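Local coordinates for extracellular solute-binding protein, family 1 (Bifidobacterium longum subsp. infantis, PDB 6FTH) that probably captures human milk oligosaccharides outside the cell and delivers them to an ABC transporter, as a family 1 extracellular solute-binding protein, at residues A[113-118]-A[356-361]; A[364-369]-A[410-415]; A[159-164]-A[308-313]; A[153-158]-A[294-299]. All coordinates share one frame; numbering follows the deposited sequence.

Contact 1: residues A[113-118]-A[356-361]; sequences MPNVKQ and LANLLY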
# COMPACT_ATOMS: atom_id res chain seq x y z
N MET A 113 -0.08 5.83 -27.83
CA MET A 113 0.34 4.89 -26.79
C MET A 113 -0.53 3.64 -26.81
O MET A 113 -1.22 3.33 -25.84
CB MET A 113 0.28 5.57 -25.42
CG MET A 113 1.20 6.76 -25.31
SD MET A 113 1.18 7.53 -23.66
CE MET A 113 -0.47 8.23 -23.59
N PRO A 114 -0.50 2.89 -27.90
CA PRO A 114 -1.36 1.71 -27.99
C PRO A 114 -1.14 0.69 -26.87
O PRO A 114 -2.09 0.01 -26.46
CB PRO A 114 -1.05 1.14 -29.38
CG PRO A 114 0.23 1.77 -29.79
CD PRO A 114 0.24 3.13 -29.15
N ASN A 115 0.08 0.58 -26.33
CA ASN A 115 0.30 -0.40 -25.27
C ASN A 115 -0.36 0.07 -23.97
O ASN A 115 -0.75 -0.76 -23.14
CB ASN A 115 1.80 -0.63 -25.05
CG ASN A 115 2.48 -1.28 -26.25
OD1 ASN A 115 1.88 -2.11 -26.94
ND2 ASN A 115 3.71 -0.91 -26.50
N VAL A 116 -0.46 1.38 -23.80
CA VAL A 116 -1.19 1.96 -22.67
C VAL A 116 -2.68 1.78 -22.86
O VAL A 116 -3.41 1.48 -21.92
CB VAL A 116 -0.83 3.45 -22.50
CG1 VAL A 116 -1.65 4.08 -21.36
CG2 VAL A 116 0.66 3.65 -22.24
N LYS A 117 -3.17 1.96 -24.09
CA LYS A 117 -4.58 1.67 -24.35
C LYS A 117 -4.91 0.22 -24.02
O LYS A 117 -5.98 -0.08 -23.49
CB LYS A 117 -4.92 1.95 -25.82
CG LYS A 117 -5.10 3.41 -26.15
CD LYS A 117 -5.90 3.59 -27.44
CE LYS A 117 -5.15 3.08 -28.64
NZ LYS A 117 -5.92 3.46 -29.88
N GLN A 118 -4.01 -0.70 -24.35
CA GLN A 118 -4.25 -2.10 -24.05
C GLN A 118 -4.26 -2.34 -22.55
O GLN A 118 -5.11 -3.08 -22.03
CB GLN A 118 -3.19 -2.96 -24.74
CG GLN A 118 -3.44 -4.42 -24.63
CD GLN A 118 -4.61 -4.85 -25.48
OE1 GLN A 118 -4.93 -4.20 -26.47
NE2 GLN A 118 -5.26 -5.93 -25.08
N LEU A 356 8.33 6.81 -26.03
CA LEU A 356 8.97 6.25 -24.84
C LEU A 356 7.94 5.65 -23.87
O LEU A 356 8.15 4.55 -23.34
CB LEU A 356 9.80 7.33 -24.15
CG LEU A 356 10.46 6.96 -22.82
CD1 LEU A 356 11.48 5.85 -23.03
CD2 LEU A 356 11.13 8.18 -22.20
N ALA A 357 6.84 6.37 -23.62
CA ALA A 357 5.77 5.80 -22.79
C ALA A 357 5.26 4.50 -23.39
O ALA A 357 5.08 3.50 -22.69
CB ALA A 357 4.62 6.80 -22.68
N ASN A 358 4.97 4.52 -24.69
CA ASN A 358 4.42 3.33 -25.31
C ASN A 358 5.35 2.15 -25.12
O ASN A 358 4.91 1.03 -24.85
CB ASN A 358 4.15 3.59 -26.79
CG ASN A 358 3.38 2.47 -27.41
OD1 ASN A 358 2.33 2.09 -26.90
ND2 ASN A 358 3.93 1.88 -28.47
N LEU A 359 6.66 2.38 -25.26
CA LEU A 359 7.63 1.30 -25.13
C LEU A 359 7.77 0.82 -23.69
O LEU A 359 7.86 -0.39 -23.43
CB LEU A 359 8.98 1.72 -25.71
CG LEU A 359 8.98 1.95 -27.23
CD1 LEU A 359 10.32 2.50 -27.66
CD2 LEU A 359 8.68 0.64 -27.96
N LEU A 360 7.78 1.76 -22.72
CA LEU A 360 7.81 1.38 -21.31
C LEU A 360 6.69 0.41 -20.98
O LEU A 360 6.90 -0.53 -20.20
CB LEU A 360 7.72 2.61 -20.40
CG LEU A 360 8.99 3.45 -20.30
CD1 LEU A 360 8.67 4.79 -19.66
CD2 LEU A 360 10.09 2.76 -19.52
N TYR A 361 5.51 0.63 -21.56
CA TYR A 361 4.31 -0.16 -21.29
C TYR A 361 4.17 -1.37 -22.21
O TYR A 361 3.18 -2.11 -22.11
CB TYR A 361 3.08 0.76 -21.31
CG TYR A 361 3.01 1.58 -20.03
CD1 TYR A 361 3.85 2.66 -19.81
CD2 TYR A 361 2.15 1.21 -19.00
CE1 TYR A 361 3.84 3.37 -18.62
CE2 TYR A 361 2.13 1.93 -17.80
CZ TYR A 361 2.97 2.99 -17.62
OH TYR A 361 2.97 3.70 -16.43
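N358 and N115 meet where the first turn of helix 114-122 packs against the last turn of helix 350-360, a helix-helix contact in the lobe that carries the sheet of strands 29-36, 59-66, 86-88 and 339-343. The short axes approach to 8.1 Å and cross at 46°, close enough for direct pairing of polar groups. Two bonds join the asparagines. Amide N of N115, second residue of its helix after the N-cap M113, donates to N358 OD1 at 2.8 Å, with the donor almost in line with the C=O. Such first-turn amides have no carbonyl of the preceding turn to use, and here the carboxamide of another helix fills that role. In return, N115 ND2 donates to the backbone O of N358 at 2.8 Å; the bond is nearly straight (178°) and lies in the plane of the N115 amide, although it meets the carbonyl from above its plane. The two carboxamide planes are nearly parallel, 10° apart, and each is tied to the other residue's backbone. The P114 ring packs beside the same oxygen, CD 3.2 Å from N358 OD1, in a van der Waals contact.

Y361 closes the apolar flank, its hydroxyl held by P141 O and its ring reached by V116. M113 SD lies 3.7 Å from A357 CB; the bend at chi3 then turns only the terminal CE. A357 also touches F341 of strand 339-343. V116 also touches L140, and its CG2 branch, beside the backbone N, comes to 3.8 Å from Y361 CG.

Contact 2: residues A[364-369]-A[410-415]; sequences KYSVQQ and SGWIPD
Q369 uses both ends of its carboxamide on the backbone of S410, so that one side chain serves the donor and the acceptor of a single residue. Q369 OE1 accepts from S410 N at 3.0 Å, the donor tilted from the carbonyl plane. Q369 NE2 donates a hydrogen bond to S410 O at 2.9 Å, meeting that carbonyl from above, while the acceptor stays close to the plane of the glutamine amide. The same Q369 NE2 has a second acceptor, Y365 O at 3.3 Å, one turn back in helix 363-371; that oxygen also takes Q369 N, from the opposite face of its plane. With OE1 accepting from S410 N, the two acceptors of NE2 leave the amide little freedom to rotate or flip.

S366 serves the next part of the loop: its OG lies beside the backbone N (chi1 -72°) and accepts from W412 N at 3.0 Å. OG is also hydrogen-bonded to L360 O, at the end of the preceding helix 350-360. G411 CA passes 3.3 Å from S366 OG. A looser apolar touch, V367 CG2 to I413 CD1 at 4.2 Å, completes the contact.

Because the contact is buried, these side-chain bonds stand in for solvent: loop 410-415 has the backbone N and O of S410 and the N of W412 satisfied by the helix.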
# COMPACT_ATOMS: atom_id res chain seq x y z
N LYS A 364 7.90 -6.23 -23.38
CA LYS A 364 9.36 -6.23 -23.41
C LYS A 364 9.96 -5.37 -22.30
O LYS A 364 10.84 -5.83 -21.55
CB LYS A 364 9.81 -5.73 -24.78
CG LYS A 364 11.31 -5.65 -25.00
CD LYS A 364 11.68 -5.07 -26.39
CE LYS A 364 11.27 -5.97 -27.55
NZ LYS A 364 11.76 -5.44 -28.86
N TYR A 365 9.50 -4.13 -22.16
CA TYR A 365 10.13 -3.23 -21.19
C TYR A 365 9.45 -3.23 -19.83
O TYR A 365 10.10 -2.97 -18.82
CB TYR A 365 10.30 -1.82 -21.77
CG TYR A 365 11.34 -1.85 -22.87
CD1 TYR A 365 12.65 -2.07 -22.57
CD2 TYR A 365 10.97 -1.74 -24.20
CE1 TYR A 365 13.63 -2.18 -23.56
CE2 TYR A 365 11.93 -1.83 -25.21
CZ TYR A 365 13.25 -2.05 -24.87
OH TYR A 365 14.21 -2.17 -25.86
N SER A 366 8.17 -3.57 -19.76
CA SER A 366 7.53 -3.69 -18.45
C SER A 366 8.14 -4.84 -17.66
O SER A 366 8.46 -4.69 -16.48
CB SER A 366 6.02 -3.86 -18.61
OG SER A 366 5.37 -2.67 -19.04
N VAL A 367 8.34 -5.99 -18.31
CA VAL A 367 8.94 -7.12 -17.60
C VAL A 367 10.37 -6.81 -17.20
O VAL A 367 10.78 -7.11 -16.07
CB VAL A 367 8.82 -8.42 -18.43
CG1 VAL A 367 9.60 -9.52 -17.76
CG2 VAL A 367 7.35 -8.81 -18.58
N GLN A 368 11.15 -6.18 -18.10
CA GLN A 368 12.55 -5.90 -17.78
C GLN A 368 12.68 -4.80 -16.72
O GLN A 368 13.58 -4.87 -15.87
CB GLN A 368 13.34 -5.57 -19.04
CG GLN A 368 13.54 -6.78 -19.94
CD GLN A 368 14.46 -6.45 -21.10
OE1 GLN A 368 15.67 -6.73 -21.04
NE2 GLN A 368 13.92 -5.82 -22.14
N GLN A 369 11.80 -3.80 -16.70
CA GLN A 369 11.86 -2.86 -15.58
C GLN A 369 11.59 -3.57 -14.27
O GLN A 369 12.21 -3.29 -13.25
CB GLN A 369 10.83 -1.76 -15.74
CG GLN A 369 11.03 -0.77 -16.82
CD GLN A 369 9.84 0.15 -16.86
OE1 GLN A 369 9.69 1.01 -15.99
NE2 GLN A 369 8.93 -0.09 -17.80
N SER A 410 7.43 1.81 -14.22
CA SER A 410 6.47 2.54 -15.04
C SER A 410 6.07 1.60 -16.18
O SER A 410 6.63 1.65 -17.28
CB SER A 410 7.08 3.80 -15.59
OG SER A 410 7.53 4.60 -14.52
N GLY A 411 5.07 0.76 -15.93
CA GLY A 411 4.67 -0.24 -16.90
C GLY A 411 3.54 -1.07 -16.34
O GLY A 411 2.94 -0.72 -15.33
N TRP A 412 3.26 -2.20 -17.01
CA TRP A 412 2.20 -3.07 -16.56
C TRP A 412 2.51 -4.51 -16.90
O TRP A 412 3.09 -4.79 -17.96
CB TRP A 412 0.81 -2.68 -17.09
CG TRP A 412 0.56 -2.92 -18.56
CD1 TRP A 412 1.21 -2.34 -19.62
CD2 TRP A 412 -0.45 -3.76 -19.13
NE1 TRP A 412 0.68 -2.80 -20.80
CE2 TRP A 412 -0.34 -3.67 -20.52
CE3 TRP A 412 -1.44 -4.58 -18.58
CZ2 TRP A 412 -1.20 -4.34 -21.38
CZ3 TRP A 412 -2.28 -5.28 -19.43
CH2 TRP A 412 -2.15 -5.15 -20.82
N ILE A 413 2.13 -5.41 -16.00
CA ILE A 413 2.26 -6.86 -16.21
C ILE A 413 0.89 -7.38 -16.60
O ILE A 413 -0.01 -7.47 -15.73
CB ILE A 413 2.81 -7.58 -14.96
CG1 ILE A 413 4.12 -6.97 -14.45
CG2 ILE A 413 2.99 -9.07 -15.27
CD1 ILE A 413 5.28 -6.98 -15.42
N PRO A 414 0.65 -7.74 -17.87
CA PRO A 414 -0.67 -8.25 -18.28
C PRO A 414 -0.96 -9.59 -17.63
O PRO A 414 -0.07 -10.38 -17.33
CB PRO A 414 -0.53 -8.40 -19.80
CG PRO A 414 0.62 -7.50 -20.20
CD PRO A 414 1.57 -7.60 -19.02
N ASP A 415 -2.26 -9.88 -17.45
CA ASP A 415 -2.67 -11.15 -16.86
C ASP A 415 -2.24 -12.37 -17.70
O ASP A 415 -2.07 -13.47 -17.15
CB ASP A 415 -4.18 -11.18 -16.67
CG ASP A 415 -4.67 -10.34 -15.52
OD1 ASP A 415 -3.87 -9.62 -14.85
OD2 ASP A 415 -5.90 -10.37 -15.28

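Contact 3: residues A[159-164]-A[308-313]; sequences KTWLDK and KDQYIP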
# COMPACT_ATOMS: atom_id res chain seq x y z
N LYS A 159 1.24 -20.59 14.47
CA LYS A 159 0.51 -21.84 14.46
C LYS A 159 1.27 -22.94 15.21
O LYS A 159 0.64 -23.83 15.80
CB LYS A 159 0.24 -22.25 13.01
CG LYS A 159 -0.65 -23.49 12.83
CD LYS A 159 -2.01 -23.34 13.50
CE LYS A 159 -3.05 -24.31 12.96
NZ LYS A 159 -2.57 -25.73 13.02
N THR A 160 2.60 -22.92 15.18
CA THR A 160 3.37 -23.89 15.97
C THR A 160 3.02 -23.75 17.44
O THR A 160 2.84 -24.75 18.14
CB THR A 160 4.86 -23.67 15.74
OG1 THR A 160 5.17 -23.94 14.37
CG2 THR A 160 5.71 -24.58 16.65
N TRP A 161 2.89 -22.52 17.92
CA TRP A 161 2.50 -22.30 19.31
C TRP A 161 1.08 -22.78 19.57
O TRP A 161 0.80 -23.41 20.60
CB TRP A 161 2.62 -20.82 19.65
CG TRP A 161 3.99 -20.25 19.74
CD1 TRP A 161 5.20 -20.88 19.49
CD2 TRP A 161 4.32 -18.92 20.16
NE1 TRP A 161 6.23 -20.01 19.71
CE2 TRP A 161 5.73 -18.81 20.13
CE3 TRP A 161 3.56 -17.82 20.56
CZ2 TRP A 161 6.39 -17.63 20.47
CZ3 TRP A 161 4.21 -16.65 20.90
CH2 TRP A 161 5.62 -16.56 20.86
N LEU A 162 0.13 -22.45 18.68
CA LEU A 162 -1.22 -22.94 18.86
C LEU A 162 -1.23 -24.45 18.98
O LEU A 162 -1.89 -25.02 19.86
CB LEU A 162 -2.11 -22.54 17.68
CG LEU A 162 -2.39 -21.02 17.52
CD1 LEU A 162 -3.17 -20.84 16.22
CD2 LEU A 162 -3.14 -20.43 18.68
N ASP A 163 -0.48 -25.12 18.10
CA ASP A 163 -0.48 -26.58 18.06
C ASP A 163 0.12 -27.17 19.33
O ASP A 163 -0.43 -28.11 19.91
CB ASP A 163 0.34 -27.05 16.85
CG ASP A 163 -0.40 -26.87 15.53
OD1 ASP A 163 -1.60 -26.55 15.53
OD2 ASP A 163 0.25 -27.06 14.48
N LYS A 164 1.25 -26.61 19.78
CA LYS A 164 1.92 -27.09 20.98
C LYS A 164 1.05 -26.93 22.22
O LYS A 164 1.13 -27.76 23.14
CB LYS A 164 3.24 -26.33 21.17
CG LYS A 164 4.35 -26.85 20.24
CD LYS A 164 5.71 -26.21 20.49
CE LYS A 164 6.77 -26.84 19.59
NZ LYS A 164 8.09 -26.21 19.75
N LYS A 308 9.52 -18.21 9.47
CA LYS A 308 8.23 -18.08 8.80
C LYS A 308 7.41 -19.36 8.81
O LYS A 308 6.18 -19.30 8.75
CB LYS A 308 8.41 -17.59 7.36
CG LYS A 308 9.15 -18.52 6.45
CD LYS A 308 9.44 -17.80 5.13
CE LYS A 308 10.19 -18.69 4.13
NZ LYS A 308 10.47 -17.95 2.85
N ASP A 309 8.05 -20.54 8.83
CA ASP A 309 7.20 -21.73 8.73
C ASP A 309 6.39 -21.99 10.00
O ASP A 309 5.54 -22.87 9.99
CB ASP A 309 7.97 -22.99 8.30
CG ASP A 309 8.58 -22.88 6.89
OD1 ASP A 309 7.95 -22.33 5.95
OD2 ASP A 309 9.72 -23.37 6.71
N GLN A 310 6.60 -21.21 11.07
CA GLN A 310 5.75 -21.31 12.26
C GLN A 310 4.48 -20.48 12.14
O GLN A 310 3.60 -20.61 12.99
CB GLN A 310 6.49 -20.84 13.52
CG GLN A 310 7.81 -21.57 13.80
CD GLN A 310 8.44 -21.21 15.14
OE1 GLN A 310 7.76 -20.88 16.12
NE2 GLN A 310 9.77 -21.28 15.19
N TYR A 311 4.35 -19.64 11.11
CA TYR A 311 3.32 -18.61 11.08
C TYR A 311 2.37 -18.81 9.91
O TYR A 311 2.80 -19.17 8.80
CB TYR A 311 3.93 -17.20 11.02
CG TYR A 311 4.62 -16.81 12.30
CD1 TYR A 311 5.93 -17.19 12.54
CD2 TYR A 311 3.95 -16.11 13.28
CE1 TYR A 311 6.57 -16.84 13.72
CE2 TYR A 311 4.58 -15.73 14.46
CZ TYR A 311 5.89 -16.13 14.68
OH TYR A 311 6.53 -15.79 15.87
N ILE A 312 1.09 -18.53 10.16
CA ILE A 312 0.08 -18.55 9.12
C ILE A 312 -0.71 -17.25 9.14
O ILE A 312 -0.84 -16.59 10.20
CB ILE A 312 -0.88 -19.74 9.25
CG1 ILE A 312 -1.72 -19.63 10.53
CG2 ILE A 312 -0.07 -21.05 9.23
CD1 ILE A 312 -2.79 -20.70 10.68
N PRO A 313 -1.29 -16.85 8.01
CA PRO A 313 -2.25 -15.74 8.01
C PRO A 313 -3.59 -16.31 8.44
O PRO A 313 -3.99 -17.38 7.99
CB PRO A 313 -2.30 -15.32 6.53
CG PRO A 313 -1.40 -16.33 5.76
CD PRO A 313 -1.19 -17.48 6.69
O HOH W 1 8.58 -21.29 18.67
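T160 and Q310 lie against each other through the hydroxyl side of the threonine: T160 OG1, set beside the backbone N (chi1 -64°), comes within 3.5 Å of Q310 CB, and the two side chains cross obliquely. Beyond CG the glutamine runs extended, which carries its carboxamide past T160 to the indole of W161. Ring and amide planes stand 56° apart there, and Q310 OE1 stays 4.0 Å from W161 NE1, so the two polar groups are joined indirectly. One water bridges them: it lies in the plane of the indole at its edge, accepts from W161 NE1 at 2.9 Å and donates to Q310 OE1 at 2.7 Å. OE1 is also hydrogen-bonded to N158 ND2.

K159 leans over I312. Its CG is anti to the backbone N (chi1 -174°); a bend at chi2 brings K159 CD 3.9 Å from I312 CD1, and a second at chi4 turns NZ back along its own helix. There K159 NZ forms a salt bridge of 2.8 Å with D163 OD1, on the lone pair facing the other oxygen. The lysine therefore offers methylenes to the isoleucine and its charge to the aspartate.

The carbonyl of Q310 meets the helix start, taking weak hydrogen bonds from K159 N (2.8 Å to Q310 O, but bent) and T160 N. I312 itself pairs by backbone with I157. The geometry is that of a strand-to-helix junction in an alpha/beta lobe: helix 159-165 starts directly after strand 154-158, and the neighbouring edge strand 311-313 is led in by a 3-10 turn against the helix N terminus.

Contact 4: residues A[153-158]-A[294-299]; sequences QHMFIN and VSFGWS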
# COMPACT_ATOMS: atom_id res chain seq x y z
N GLN A 153 -2.34 -6.06 3.59
CA GLN A 153 -2.55 -6.14 5.02
C GLN A 153 -2.94 -7.56 5.42
O GLN A 153 -3.83 -8.16 4.79
CB GLN A 153 -3.69 -5.20 5.40
CG GLN A 153 -3.60 -3.83 4.80
CD GLN A 153 -2.31 -3.13 5.13
OE1 GLN A 153 -1.81 -3.22 6.25
NE2 GLN A 153 -1.77 -2.41 4.16
N HIS A 154 -2.29 -8.11 6.46
CA HIS A 154 -2.57 -9.46 6.93
C HIS A 154 -2.35 -9.55 8.43
O HIS A 154 -1.61 -8.77 9.01
CB HIS A 154 -1.68 -10.52 6.24
CG HIS A 154 -1.59 -10.29 4.79
ND1 HIS A 154 -0.71 -9.38 4.25
CD2 HIS A 154 -2.35 -10.74 3.77
CE1 HIS A 154 -0.91 -9.31 2.94
NE2 HIS A 154 -1.90 -10.11 2.63
N MET A 155 -3.00 -10.55 9.05
CA MET A 155 -2.83 -10.85 10.46
C MET A 155 -2.22 -12.24 10.56
O MET A 155 -2.81 -13.21 10.07
CB MET A 155 -4.20 -10.82 11.16
CG MET A 155 -4.14 -11.06 12.65
SD MET A 155 -5.81 -10.95 13.34
CE MET A 155 -5.48 -11.08 15.10
N PHE A 156 -1.05 -12.34 11.18
CA PHE A 156 -0.34 -13.60 11.32
C PHE A 156 -0.42 -14.12 12.75
O PHE A 156 -0.45 -13.35 13.72
CB PHE A 156 1.13 -13.42 10.94
CG PHE A 156 1.33 -12.95 9.53
CD1 PHE A 156 0.83 -13.68 8.48
CD2 PHE A 156 2.00 -11.77 9.26
CE1 PHE A 156 1.01 -13.25 7.15
CE2 PHE A 156 2.18 -11.33 7.95
CZ PHE A 156 1.66 -12.07 6.90
N ILE A 157 -0.43 -15.45 12.88
CA ILE A 157 -0.35 -16.09 14.19
C ILE A 157 0.66 -17.23 14.13
O ILE A 157 0.86 -17.85 13.08
CB ILE A 157 -1.73 -16.57 14.68
CG1 ILE A 157 -1.71 -16.92 16.17
CG2 ILE A 157 -2.24 -17.72 13.87
CD1 ILE A 157 -3.09 -16.84 16.76
N ASN A 158 1.30 -17.49 15.27
CA ASN A 158 2.25 -18.60 15.41
C ASN A 158 1.44 -19.88 15.59
O ASN A 158 0.96 -20.18 16.68
CB ASN A 158 3.23 -18.37 16.55
CG ASN A 158 4.34 -19.37 16.50
OD1 ASN A 158 4.08 -20.56 16.28
ND2 ASN A 158 5.57 -18.91 16.60
N VAL A 294 1.26 -12.94 17.64
CA VAL A 294 0.33 -12.36 16.66
C VAL A 294 0.88 -11.01 16.21
O VAL A 294 1.31 -10.20 17.04
CB VAL A 294 -1.08 -12.19 17.28
CG1 VAL A 294 -1.99 -11.38 16.32
CG2 VAL A 294 -1.71 -13.54 17.60
N SER A 295 0.85 -10.75 14.91
CA SER A 295 1.26 -9.45 14.39
C SER A 295 0.60 -9.22 13.04
O SER A 295 0.05 -10.14 12.43
CB SER A 295 2.78 -9.31 14.29
OG SER A 295 3.29 -10.16 13.30
N PHE A 296 0.64 -7.97 12.59
CA PHE A 296 0.14 -7.62 11.26
C PHE A 296 1.30 -7.39 10.32
O PHE A 296 2.34 -6.84 10.72
CB PHE A 296 -0.74 -6.36 11.33
CG PHE A 296 -1.96 -6.51 12.18
CD1 PHE A 296 -3.04 -7.26 11.74
CD2 PHE A 296 -2.05 -5.89 13.41
CE1 PHE A 296 -4.17 -7.39 12.54
CE2 PHE A 296 -3.17 -6.01 14.20
CZ PHE A 296 -4.24 -6.74 13.77
N GLY A 297 1.15 -7.79 9.06
CA GLY A 297 2.23 -7.61 8.13
C GLY A 297 1.86 -7.96 6.71
O GLY A 297 0.68 -8.16 6.38
N TRP A 298 2.89 -8.03 5.86
CA TRP A 298 2.80 -8.23 4.41
C TRP A 298 2.84 -9.69 4.02
O TRP A 298 1.99 -10.16 3.26
CB TRP A 298 3.99 -7.50 3.77
CG TRP A 298 4.21 -7.71 2.31
CD1 TRP A 298 5.08 -8.60 1.74
CD2 TRP A 298 3.58 -7.02 1.24
NE1 TRP A 298 5.02 -8.50 0.36
CE2 TRP A 298 4.10 -7.53 0.03
CE3 TRP A 298 2.62 -6.01 1.18
CZ2 TRP A 298 3.73 -7.05 -1.22
CZ3 TRP A 298 2.24 -5.54 -0.08
CH2 TRP A 298 2.78 -6.07 -1.25
N SER A 299 3.83 -10.44 4.52
CA SER A 299 3.96 -11.87 4.25
C SER A 299 4.74 -12.50 5.40
O SER A 299 5.47 -11.81 6.11
CB SER A 299 4.69 -12.13 2.93
OG SER A 299 6.06 -11.82 3.07
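M155, I157, V294 and F296 share one face of the strand pair. V294 sits between the methionine and the isoleucine, V294 CG1 reaching M155 CE and V294 CG2 reaching I157 CG1, each at 3.7 Å. With CG anti to the backbone N (chi1 -177°) and the rest extended, M155 runs beside the F296 ring, where its CG meets CE1. M155 SD lies 5.1 Å from the F296 ring centroid and 59° off its normal, an oblique Met-aromatic contact. Helix 173-185 packs on this face through L176, L180 and F183. F156 points to the other face and folds back over the second strand: its CE2 lies against G297 and its CZ comes within 3.5 Å of S299 C, while W298 C lies at the ring edge. Q300 and S303 of helix 300-304 touch F156.

These are the two central strands of a four-stranded mixed sheet, 197-199, 292-297, 154-158 and 311-313, and they run antiparallel, their short axes at 148°. F156 and S295 form a hydrogen-bonded pair, F156 N giving S295 O a nearly straight bond of 2.8 Å and S295 N returning one to F156 O. M155-F296 and I157-V294 are the non-hydrogen-bonded pairs. V294 CA adds a CH...O contact to F156 O.

Further along, G297 N donates to H154 O, an oxygen that also lies in plane at the F296 ring edge. The imidazole of H154 adds a side-chain bond to the second strand: H154 ND1 donates to G297 O at 2.8 Å, on a lone pair in the carbonyl plane and close to the ring plane, and NE2 is hydrogen-bonded to OD1 of N432 in helix 423-432.

Going from the N terminus, contact 1 opens at 113-118, contact 4 at 153-158 and contact 3 directly after it, where strand 154-158 runs into helix 159-165. Contact 4 closes at 294-299 and contact 3 at 308-313, so these two cross; both are nested in the loop that contact 1 closes at 356-361. Contact 2 follows in series, from 364-369 to 410-415. Contacts 3 and 4 share one sheet, joined by a probable hydrogen bond from I157 N to I312 O. Contacts 1 and 2 touch through L360 and S366, their centres about 10 Å apart. The centres of contacts 1 and 3 are about 45 Å apart, consistent with the two lobes of a solute-binding protein.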